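Local coordinates for DUF3209 family protein (Thermus thermophilus, PDB 2EHW) that is of unknown function but folds as an all-helical protein with a very long C-terminal helix, part of which is predicted to form a coiled coil, at residues I13-E18 against E46-P51; E29-V34 against P39-L44; A52-L57 against A93-A98; E59-L64 against L82-M87. All blocks are in the same frame, centred on the assembly; numbering follows the deposited sequence.

Contact 1: I13-E18 against E46-P51; sequences IGELLE and EAKTLP
L16, in the last turn of helix 4-16, and K48, in the link leading into helix 50-70, bring the two backbones closest together, with 7.3 Å between their CA atoms. Side chains alone close the gap, in two separate places. In the first, K48 meets E15. The CB of K48 points away from 13-18, but bends at chi2 (-73°) and chi3 (69°) fold the chain back and carry the ammonium to the aliphatic part of E15. NZ of K48 lies 3.0 Å from CG of E15, a short approach that suggests the lysine tip is placed only approximately. The opposite charges lie near each other without pairing: NZ of K48 is 4.4 Å from OE1 of E15, beyond a salt bridge. That oxygen is instead engaged by R28, so the carboxylate is turned to the arginine and the lysine would probably add only a diffuse favourable charge at its flank.

The second place is apolar. CD2 of L16 and CD2 of L50 come to 4.4 Å, a light methyl contact at the surface. Both backbones change course close by. E18, with positive phi, is the C-prime residue of a Schellman motif closing helix 4-16, while T49 is the N-cap of helix 50-70, its OG1 bonded to the backbone N of A52. The contact therefore pairs the end of one helix with the start of another. L50 also packs on R95 and A98 of helix 75-115, and I13 and A47 both lie against L53 of helix 50-70.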
# COMPACT_ATOMS: atom_id res chain seq x y z
N ILE A 13 0.00 -0.34 -6.30
CA ILE A 13 0.88 0.71 -6.75
C ILE A 13 1.00 0.66 -8.27
O ILE A 13 1.14 1.69 -8.92
CB ILE A 13 2.27 0.57 -6.13
CG1 ILE A 13 2.16 0.65 -4.61
CG2 ILE A 13 3.19 1.68 -6.65
CD1 ILE A 13 1.57 1.97 -4.13
N GLY A 14 0.92 -0.56 -8.81
CA GLY A 14 1.00 -0.75 -10.25
C GLY A 14 -0.19 -0.13 -10.95
O GLY A 14 -0.04 0.58 -11.94
N GLU A 15 -1.38 -0.39 -10.42
CA GLU A 15 -2.61 0.15 -10.99
C GLU A 15 -2.52 1.68 -10.97
O GLU A 15 -2.90 2.35 -11.92
CB GLU A 15 -3.81 -0.30 -10.17
CG GLU A 15 -5.12 -0.33 -10.93
CD GLU A 15 -5.19 -1.49 -11.91
OE1 GLU A 15 -5.13 -2.65 -11.46
OE2 GLU A 15 -5.31 -1.24 -13.13
N LEU A 16 -2.00 2.22 -9.87
CA LEU A 16 -1.84 3.66 -9.71
C LEU A 16 -0.86 4.23 -10.75
O LEU A 16 -0.93 5.42 -11.11
CB LEU A 16 -1.33 3.96 -8.31
CG LEU A 16 -1.16 5.43 -7.95
CD1 LEU A 16 -2.53 6.10 -7.88
CD2 LEU A 16 -0.45 5.53 -6.60
N LEU A 17 0.05 3.38 -11.22
CA LEU A 17 1.06 3.74 -12.21
C LEU A 17 0.66 3.20 -13.58
O LEU A 17 1.44 3.26 -14.54
CB LEU A 17 2.42 3.16 -11.81
CG LEU A 17 3.03 3.74 -10.54
CD1 LEU A 17 4.15 2.84 -10.04
CD2 LEU A 17 3.55 5.14 -10.82
N GLU A 18 -0.55 2.65 -13.65
CA GLU A 18 -1.06 2.10 -14.90
C GLU A 18 -0.11 1.12 -15.57
O GLU A 18 0.17 1.25 -16.75
CB GLU A 18 -1.38 3.21 -15.89
CG GLU A 18 -2.78 3.77 -15.80
CD GLU A 18 -3.04 4.78 -16.90
OE1 GLU A 18 -2.71 4.48 -18.06
OE2 GLU A 18 -3.58 5.85 -16.60
N GLU A 46 -6.87 -3.84 -4.72
CA GLU A 46 -7.76 -2.99 -5.50
C GLU A 46 -8.00 -1.58 -4.96
O GLU A 46 -8.78 -0.82 -5.52
CB GLU A 46 -9.10 -3.72 -5.70
CG GLU A 46 -8.92 -5.04 -6.46
CD GLU A 46 -10.12 -5.96 -6.38
OE1 GLU A 46 -10.90 -5.83 -5.41
OE2 GLU A 46 -10.28 -6.83 -7.27
N ALA A 47 -7.31 -1.23 -3.88
CA ALA A 47 -7.48 0.10 -3.32
C ALA A 47 -7.17 1.10 -4.44
O ALA A 47 -6.24 0.89 -5.23
CB ALA A 47 -6.53 0.29 -2.14
N LYS A 48 -7.95 2.18 -4.50
CA LYS A 48 -7.77 3.20 -5.53
C LYS A 48 -7.26 4.52 -4.96
O LYS A 48 -6.79 5.38 -5.70
CB LYS A 48 -9.10 3.46 -6.25
CG LYS A 48 -9.80 2.23 -6.80
CD LYS A 48 -9.13 1.64 -8.03
CE LYS A 48 -7.77 1.01 -7.72
NZ LYS A 48 -7.29 0.13 -8.84
N THR A 49 -7.34 4.69 -3.64
CA THR A 49 -6.88 5.92 -2.99
C THR A 49 -5.81 5.57 -1.98
O THR A 49 -5.79 4.45 -1.47
CB THR A 49 -8.02 6.62 -2.24
OG1 THR A 49 -8.36 5.84 -1.07
CG2 THR A 49 -9.25 6.75 -3.12
N LEU A 50 -4.93 6.51 -1.68
CA LEU A 50 -3.86 6.26 -0.72
C LEU A 50 -4.43 5.87 0.65
O LEU A 50 -4.02 4.86 1.23
CB LEU A 50 -2.96 7.49 -0.62
CG LEU A 50 -2.28 7.82 -1.96
CD1 LEU A 50 -1.42 9.06 -1.81
CD2 LEU A 50 -1.44 6.64 -2.42
N PRO A 51 -5.39 6.64 1.16
CA PRO A 51 -5.95 6.28 2.47
C PRO A 51 -6.43 4.83 2.51
O PRO A 51 -6.10 4.08 3.43
CB PRO A 51 -7.09 7.27 2.65
CG PRO A 51 -6.60 8.49 1.91
CD PRO A 51 -6.00 7.88 0.65

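Contact 2: E29-V34 against P39-L44; sequences EELAPV and PELKRL
L31 and V34 close on L41 across a helix-loop-helix connection, in which helix 25-31 gives way to a loop and the chain returns through helix 39-46. The backbones stay well apart, 7.9 Å between the CA atoms of L31 and L41, and the side chains bridge the gap with apolar contacts. One methyl does the work for the second helix: CD1 of L41 reaches into the angle between L31 and V34 of 29-34, 4.0 Å from CD1 of L31. L41 holds CG anti to its carbonyl carbon (chi1 -70°), which directs the branch across the connection. L31 and L41 lie slantwise to each other, whereas V34 meets L41 nearly at a right angle.

This inner side is buried and continues into the protein body, since L31 also packs on H4 and A8 of helix 4-16; L35 of the connecting loop adds cover on L41. The outer side is different in kind. A32 and P33 face solvent where the chain leaves the first helix, and the fully extended K42 leads its ammonium away from 29-34. V34 sits at the border, partly exposed, its place in the turn set by a backbone bond from its N to O of L31 (3.0 Å). With chi1 at 71° its CG1 occupies the position between backbone N and carbonyl carbon, and from there CG1 touches CD1 of L41 at 3.7 Å.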
# COMPACT_ATOMS: atom_id res chain seq x y z
N GLU A 29 -1.42 -14.12 -9.67
CA GLU A 29 -1.57 -15.57 -9.63
C GLU A 29 -1.29 -16.13 -8.24
O GLU A 29 -2.01 -17.02 -7.78
CB GLU A 29 -0.65 -16.24 -10.65
CG GLU A 29 -0.77 -15.67 -12.05
CD GLU A 29 -0.44 -16.67 -13.13
OE1 GLU A 29 0.58 -17.39 -12.98
OE2 GLU A 29 -1.19 -16.74 -14.13
N GLU A 30 -0.26 -15.62 -7.59
CA GLU A 30 0.10 -16.06 -6.24
C GLU A 30 -0.99 -15.70 -5.25
O GLU A 30 -1.31 -16.46 -4.34
CB GLU A 30 1.40 -15.40 -5.77
CG GLU A 30 2.64 -15.83 -6.51
CD GLU A 30 3.91 -15.46 -5.76
OE1 GLU A 30 4.16 -14.25 -5.54
OE2 GLU A 30 4.66 -16.38 -5.37
N LEU A 31 -1.56 -14.52 -5.44
CA LEU A 31 -2.59 -13.99 -4.55
C LEU A 31 -3.97 -14.62 -4.72
O LEU A 31 -4.67 -14.88 -3.75
CB LEU A 31 -2.69 -12.48 -4.78
CG LEU A 31 -3.14 -11.58 -3.64
CD1 LEU A 31 -2.21 -11.74 -2.42
CD2 LEU A 31 -3.11 -10.14 -4.15
N ALA A 32 -4.35 -14.84 -5.97
CA ALA A 32 -5.66 -15.40 -6.31
C ALA A 32 -6.21 -16.49 -5.39
O ALA A 32 -7.35 -16.40 -4.93
CB ALA A 32 -5.63 -15.90 -7.76
N PRO A 33 -5.41 -17.53 -5.11
CA PRO A 33 -5.88 -18.62 -4.24
C PRO A 33 -6.12 -18.30 -2.77
O PRO A 33 -6.95 -18.94 -2.12
CB PRO A 33 -4.82 -19.70 -4.44
CG PRO A 33 -3.58 -18.90 -4.67
CD PRO A 33 -4.05 -17.81 -5.61
N VAL A 34 -5.41 -17.31 -2.22
CA VAL A 34 -5.58 -16.99 -0.81
C VAL A 34 -6.55 -15.85 -0.51
O VAL A 34 -6.87 -15.60 0.65
CB VAL A 34 -4.21 -16.68 -0.14
CG1 VAL A 34 -3.67 -15.34 -0.62
CG2 VAL A 34 -4.35 -16.66 1.37
N PRO A 39 -9.70 -11.47 2.86
CA PRO A 39 -10.40 -10.35 2.21
C PRO A 39 -9.59 -9.06 2.17
O PRO A 39 -9.73 -8.26 1.24
CB PRO A 39 -11.66 -10.18 3.06
CG PRO A 39 -11.77 -11.46 3.87
CD PRO A 39 -10.34 -11.81 4.14
N GLU A 40 -8.75 -8.86 3.17
CA GLU A 40 -7.95 -7.64 3.24
C GLU A 40 -6.97 -7.58 2.07
O GLU A 40 -6.69 -6.50 1.54
CB GLU A 40 -7.20 -7.55 4.57
CG GLU A 40 -6.02 -8.49 4.69
CD GLU A 40 -6.40 -9.86 5.17
OE1 GLU A 40 -7.56 -10.27 4.98
OE2 GLU A 40 -5.52 -10.55 5.74
N LEU A 41 -6.46 -8.73 1.65
CA LEU A 41 -5.52 -8.77 0.53
C LEU A 41 -6.24 -8.29 -0.72
O LEU A 41 -5.66 -7.56 -1.53
CB LEU A 41 -4.98 -10.19 0.34
CG LEU A 41 -4.03 -10.69 1.44
CD1 LEU A 41 -3.72 -12.17 1.24
CD2 LEU A 41 -2.74 -9.87 1.40
N LYS A 42 -7.50 -8.68 -0.87
CA LYS A 42 -8.28 -8.26 -2.02
C LYS A 42 -8.50 -6.76 -1.96
O LYS A 42 -8.35 -6.06 -2.96
CB LYS A 42 -9.63 -8.97 -2.07
CG LYS A 42 -10.50 -8.46 -3.23
CD LYS A 42 -11.80 -9.23 -3.39
CE LYS A 42 -12.55 -8.74 -4.62
NZ LYS A 42 -13.83 -9.47 -4.83
N ARG A 43 -8.88 -6.27 -0.79
CA ARG A 43 -9.11 -4.83 -0.62
C ARG A 43 -7.83 -4.05 -0.88
O ARG A 43 -7.87 -2.94 -1.41
CB ARG A 43 -9.60 -4.52 0.79
CG ARG A 43 -11.07 -4.83 1.05
CD ARG A 43 -11.51 -4.24 2.38
NE ARG A 43 -11.02 -5.01 3.53
CZ ARG A 43 -11.49 -6.20 3.88
NH1 ARG A 43 -10.99 -6.83 4.94
NH2 ARG A 43 -12.47 -6.76 3.18
N LEU A 44 -6.69 -4.63 -0.48
CA LEU A 44 -5.39 -3.99 -0.67
C LEU A 44 -5.03 -3.88 -2.16
O LEU A 44 -4.70 -2.80 -2.64
CB LEU A 44 -4.30 -4.79 0.08
CG LEU A 44 -2.85 -4.31 0.02
CD1 LEU A 44 -2.77 -2.83 0.39
CD2 LEU A 44 -1.99 -5.14 0.97

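Contact 3: A52-L57 against A93-A98; sequences ALEEAL and ALRAEA
E54 and R95 form a salt bridge between helix 50-70 and helix 75-115, carried by a single hydrogen bond from NH1 of R95 to OE1 of E54 at 2.9 Å. The bond is well short of straight, with an N-H...O angle of 135°. NH1 approaches from above the carboxylate, 44° out of its plane, while OE1 lies at the edge of the guanidinium but tilted from it. The two flat groups thus meet askew, not as a coplanar two-pronged pair.

Both side chains reach out at length, as the 9.2 Å between the CA atoms of E54 and R95 requires. R95 runs extended from CG to NE, with CG anti to the backbone N (chi1 169°), and the chain passes the carboxylate at a slant, CD of R95 3.4 Å from OE1 of E54. OE2 of E54 is about equally far, 4.0 Å, from CB and CD of R95. A leucine in place of E54 would probably leave the R95 guanidinium without this carboxylate and freer to swing away.

Around the bridge, E54 also packs on L91 and K92, and R95 on L50 and P51, so each partner leans on the other helix as well as on its opposite charge. Away from the bridge, L53 packs on helices 4-16 and 39-46, while the apolar packing between the two bridged helices lies further along, where L57 meets V84 and E88. The salt bridge thus ties together the two antiparallel neighbours of a helical hairpin, helix 50-70 and a part of helix 75-115 predicted as coiled coil.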
# COMPACT_ATOMS: atom_id res chain seq x y z
N ALA A 52 -7.22 4.45 1.51
CA ALA A 52 -7.74 3.09 1.44
C ALA A 52 -6.59 2.11 1.32
O ALA A 52 -6.66 0.97 1.79
CB ALA A 52 -8.68 2.93 0.24
N LEU A 53 -5.51 2.54 0.68
CA LEU A 53 -4.37 1.66 0.52
C LEU A 53 -3.73 1.40 1.89
O LEU A 53 -3.51 0.26 2.28
CB LEU A 53 -3.36 2.28 -0.44
CG LEU A 53 -2.41 1.31 -1.13
CD1 LEU A 53 -3.16 0.06 -1.58
CD2 LEU A 53 -1.77 2.01 -2.32
N GLU A 54 -3.47 2.47 2.64
CA GLU A 54 -2.89 2.34 3.96
C GLU A 54 -3.81 1.53 4.88
O GLU A 54 -3.34 0.67 5.62
CB GLU A 54 -2.64 3.72 4.58
CG GLU A 54 -1.95 4.69 3.65
CD GLU A 54 -1.27 5.83 4.39
OE1 GLU A 54 -1.92 6.52 5.20
OE2 GLU A 54 -0.06 6.04 4.14
N GLU A 55 -5.11 1.80 4.83
CA GLU A 55 -6.04 1.07 5.68
C GLU A 55 -5.96 -0.43 5.41
O GLU A 55 -5.80 -1.22 6.33
CB GLU A 55 -7.48 1.57 5.48
CG GLU A 55 -8.45 1.12 6.59
CD GLU A 55 -9.85 1.68 6.42
OE1 GLU A 55 -10.53 1.33 5.43
OE2 GLU A 55 -10.28 2.49 7.27
N ALA A 56 -6.07 -0.83 4.14
CA ALA A 56 -6.00 -2.25 3.82
C ALA A 56 -4.66 -2.85 4.26
O ALA A 56 -4.59 -4.01 4.67
CB ALA A 56 -6.20 -2.47 2.33
N LEU A 57 -3.59 -2.06 4.16
CA LEU A 57 -2.27 -2.55 4.55
C LEU A 57 -2.21 -2.81 6.06
O LEU A 57 -1.63 -3.80 6.49
CB LEU A 57 -1.18 -1.55 4.14
CG LEU A 57 0.27 -1.99 4.39
CD1 LEU A 57 0.49 -3.41 3.85
CD2 LEU A 57 1.22 -1.02 3.70
N ALA A 93 5.00 8.04 3.49
CA ALA A 93 5.85 9.10 2.96
C ALA A 93 5.27 9.59 1.63
O ALA A 93 5.21 10.79 1.37
CB ALA A 93 7.27 8.59 2.76
N LEU A 94 4.85 8.65 0.79
CA LEU A 94 4.28 9.02 -0.50
C LEU A 94 3.01 9.85 -0.29
O LEU A 94 2.78 10.86 -0.97
CB LEU A 94 3.95 7.76 -1.31
CG LEU A 94 3.60 7.95 -2.80
CD1 LEU A 94 4.84 8.40 -3.59
CD2 LEU A 94 3.09 6.61 -3.36
N ARG A 95 2.20 9.45 0.68
CA ARG A 95 0.96 10.16 0.97
C ARG A 95 1.23 11.57 1.49
O ARG A 95 0.54 12.52 1.11
CB ARG A 95 0.11 9.40 1.98
CG ARG A 95 -1.06 10.22 2.50
CD ARG A 95 -1.99 9.39 3.33
NE ARG A 95 -3.08 10.18 3.90
CZ ARG A 95 -4.10 9.65 4.57
NH1 ARG A 95 -4.17 8.34 4.75
NH2 ARG A 95 -5.05 10.44 5.06
N ALA A 96 2.22 11.71 2.37
CA ALA A 96 2.56 13.01 2.94
C ALA A 96 2.98 13.96 1.81
O ALA A 96 2.71 15.17 1.86
CB ALA A 96 3.69 12.87 3.95
N GLU A 97 3.63 13.39 0.80
CA GLU A 97 4.08 14.16 -0.35
C GLU A 97 2.91 14.64 -1.18
O GLU A 97 2.89 15.80 -1.60
CB GLU A 97 5.01 13.31 -1.22
CG GLU A 97 6.44 13.34 -0.74
CD GLU A 97 7.10 14.67 -1.00
OE1 GLU A 97 7.27 15.03 -2.19
OE2 GLU A 97 7.43 15.37 -0.02
N ALA A 98 1.95 13.76 -1.42
CA ALA A 98 0.75 14.12 -2.18
C ALA A 98 0.03 15.20 -1.39
O ALA A 98 -0.39 16.22 -1.95
CB ALA A 98 -0.16 12.90 -2.34

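Contact 4: E59-L64 against L82-M87; sequences EALLHL and LAVEAM
L61 and V84, with the most surface buried here, face each other between two nearly antiparallel helices, whose local axes run at 164° and approach to 10.7 Å. Their CA atoms are 7.4 Å apart, the shortest such spacing between the segments. The side chains slide past each other in opposite directions, and CD2 of L61 comes down on CG1 of V84 at 3.3 Å, tighter than usual van der Waals contact. The same CD2 is 3.6 Å from CB of V84, so one leucine methyl presses on the branch point as well as on a branch.

Within 59-64 and 82-87 the two methyls of V84 go to different leucines. CG1, anti to the backbone N (chi1 178°), meets L61 and is also touched by L57, one turn earlier in helix 50-70, while CG2 is directed to L64, whose CD2 lies 3.7 Å away. E85 contributes through its aliphatic part only: its CG sits 4.1 Å from CD2 of L61 at the margin.

The seam is continued by residues to each side. L61 also packs on L81 and E88, L64 on L80 and L81, and E5 of helix 4-16 touches L64 and V84, covering part of the inner face. Side chains from successive turns interleave in this way in an antiparallel helical hairpin, built here from helix 50-70 and the first part of helix 75-115, and the predicted coiled coil opens at V84 itself.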
# COMPACT_ATOMS: atom_id res chain seq x y z
N GLU A 59 -4.61 -3.67 7.90
CA GLU A 59 -5.36 -4.90 8.12
C GLU A 59 -4.44 -6.09 7.89
O GLU A 59 -4.39 -7.02 8.70
CB GLU A 59 -6.55 -5.00 7.16
CG GLU A 59 -7.81 -4.27 7.59
CD GLU A 59 -9.06 -4.81 6.89
OE1 GLU A 59 -9.33 -4.44 5.72
OE2 GLU A 59 -9.77 -5.63 7.51
N ALA A 60 -3.70 -6.05 6.79
CA ALA A 60 -2.79 -7.14 6.45
C ALA A 60 -1.69 -7.31 7.49
O ALA A 60 -1.25 -8.43 7.75
CB ALA A 60 -2.19 -6.91 5.07
N LEU A 61 -1.26 -6.21 8.09
CA LEU A 61 -0.21 -6.29 9.11
C LEU A 61 -0.74 -7.00 10.36
O LEU A 61 0.00 -7.68 11.05
CB LEU A 61 0.34 -4.90 9.45
CG LEU A 61 1.37 -4.33 8.44
CD1 LEU A 61 1.68 -2.86 8.75
CD2 LEU A 61 2.65 -5.17 8.50
N LEU A 62 -2.03 -6.84 10.64
CA LEU A 62 -2.60 -7.51 11.80
C LEU A 62 -2.50 -9.01 11.58
O LEU A 62 -2.01 -9.74 12.43
CB LEU A 62 -4.07 -7.11 12.00
CG LEU A 62 -4.77 -7.76 13.20
CD1 LEU A 62 -3.98 -7.51 14.47
CD2 LEU A 62 -6.17 -7.19 13.36
N HIS A 63 -2.94 -9.46 10.41
CA HIS A 63 -2.90 -10.89 10.10
C HIS A 63 -1.48 -11.43 10.19
O HIS A 63 -1.23 -12.46 10.81
CB HIS A 63 -3.46 -11.14 8.69
CG HIS A 63 -3.56 -12.59 8.32
ND1 HIS A 63 -2.46 -13.33 7.95
CD2 HIS A 63 -4.61 -13.43 8.30
CE1 HIS A 63 -2.84 -14.57 7.70
NE2 HIS A 63 -4.14 -14.66 7.91
N LEU A 64 -0.55 -10.71 9.58
CA LEU A 64 0.85 -11.10 9.59
C LEU A 64 1.38 -11.12 11.02
O LEU A 64 2.13 -12.01 11.41
CB LEU A 64 1.65 -10.13 8.74
CG LEU A 64 3.07 -10.49 8.34
CD1 LEU A 64 3.10 -11.87 7.68
CD2 LEU A 64 3.57 -9.42 7.36
N LEU A 82 8.81 -6.99 9.28
CA LEU A 82 9.76 -5.89 9.20
C LEU A 82 9.76 -5.29 7.79
O LEU A 82 9.85 -4.08 7.61
CB LEU A 82 11.15 -6.42 9.55
CG LEU A 82 12.27 -5.46 9.94
CD1 LEU A 82 11.84 -4.64 11.13
CD2 LEU A 82 13.53 -6.27 10.28
N ALA A 83 9.65 -6.15 6.78
CA ALA A 83 9.63 -5.71 5.40
C ALA A 83 8.33 -4.98 5.03
O ALA A 83 8.35 -3.97 4.33
CB ALA A 83 9.83 -6.90 4.47
N VAL A 84 7.20 -5.50 5.48
CA VAL A 84 5.93 -4.85 5.16
C VAL A 84 5.85 -3.50 5.86
O VAL A 84 5.37 -2.52 5.29
CB VAL A 84 4.73 -5.74 5.57
CG1 VAL A 84 3.41 -5.02 5.26
CG2 VAL A 84 4.79 -7.06 4.80
N GLU A 85 6.36 -3.44 7.09
CA GLU A 85 6.35 -2.21 7.87
C GLU A 85 7.26 -1.14 7.29
O GLU A 85 6.96 0.05 7.37
CB GLU A 85 6.77 -2.50 9.31
CG GLU A 85 5.65 -2.97 10.21
CD GLU A 85 6.17 -3.71 11.43
OE1 GLU A 85 7.29 -3.39 11.89
OE2 GLU A 85 5.47 -4.60 11.93
N ALA A 86 8.38 -1.56 6.71
CA ALA A 86 9.30 -0.61 6.10
C ALA A 86 8.57 0.04 4.93
O ALA A 86 8.64 1.25 4.73
CB ALA A 86 10.57 -1.33 5.60
N MSE A 87 7.88 -0.79 4.17
CA MSE A 87 7.12 -0.33 3.01
C MSE A 87 5.96 0.55 3.44
O MSE A 87 5.61 1.51 2.76
CB MSE A 87 6.62 -1.52 2.19
CG MSE A 87 7.74 -2.36 1.56
SE MSE A 87 9.02 -1.31 0.50
CE MSE A 87 10.33 -0.98 1.89

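Overall arrangement
Contact 2 comes first to closure along the chain, nested inside the loop that contact 1 closes; contact 4 is nested in the same way inside contact 3. The latter two share helices 50-70 and 75-115, with centres about 14 Å apart, and together define the hairpin of these two helices. Contact 1 lies about 10 Å from contact 3 between centres. Contact 2, its centre about 15 Å from those of contacts 1 and 4, joins the hairpin through helix 39-46: NE of R43 forms a salt bridge with OE1 of E59 (2.8 Å), and L44 packs on L53 and A56. Helix 50-70 takes part in contacts 1, 3 and 4 and, with direct touches from helix 4-16, joins the short helices to the long one.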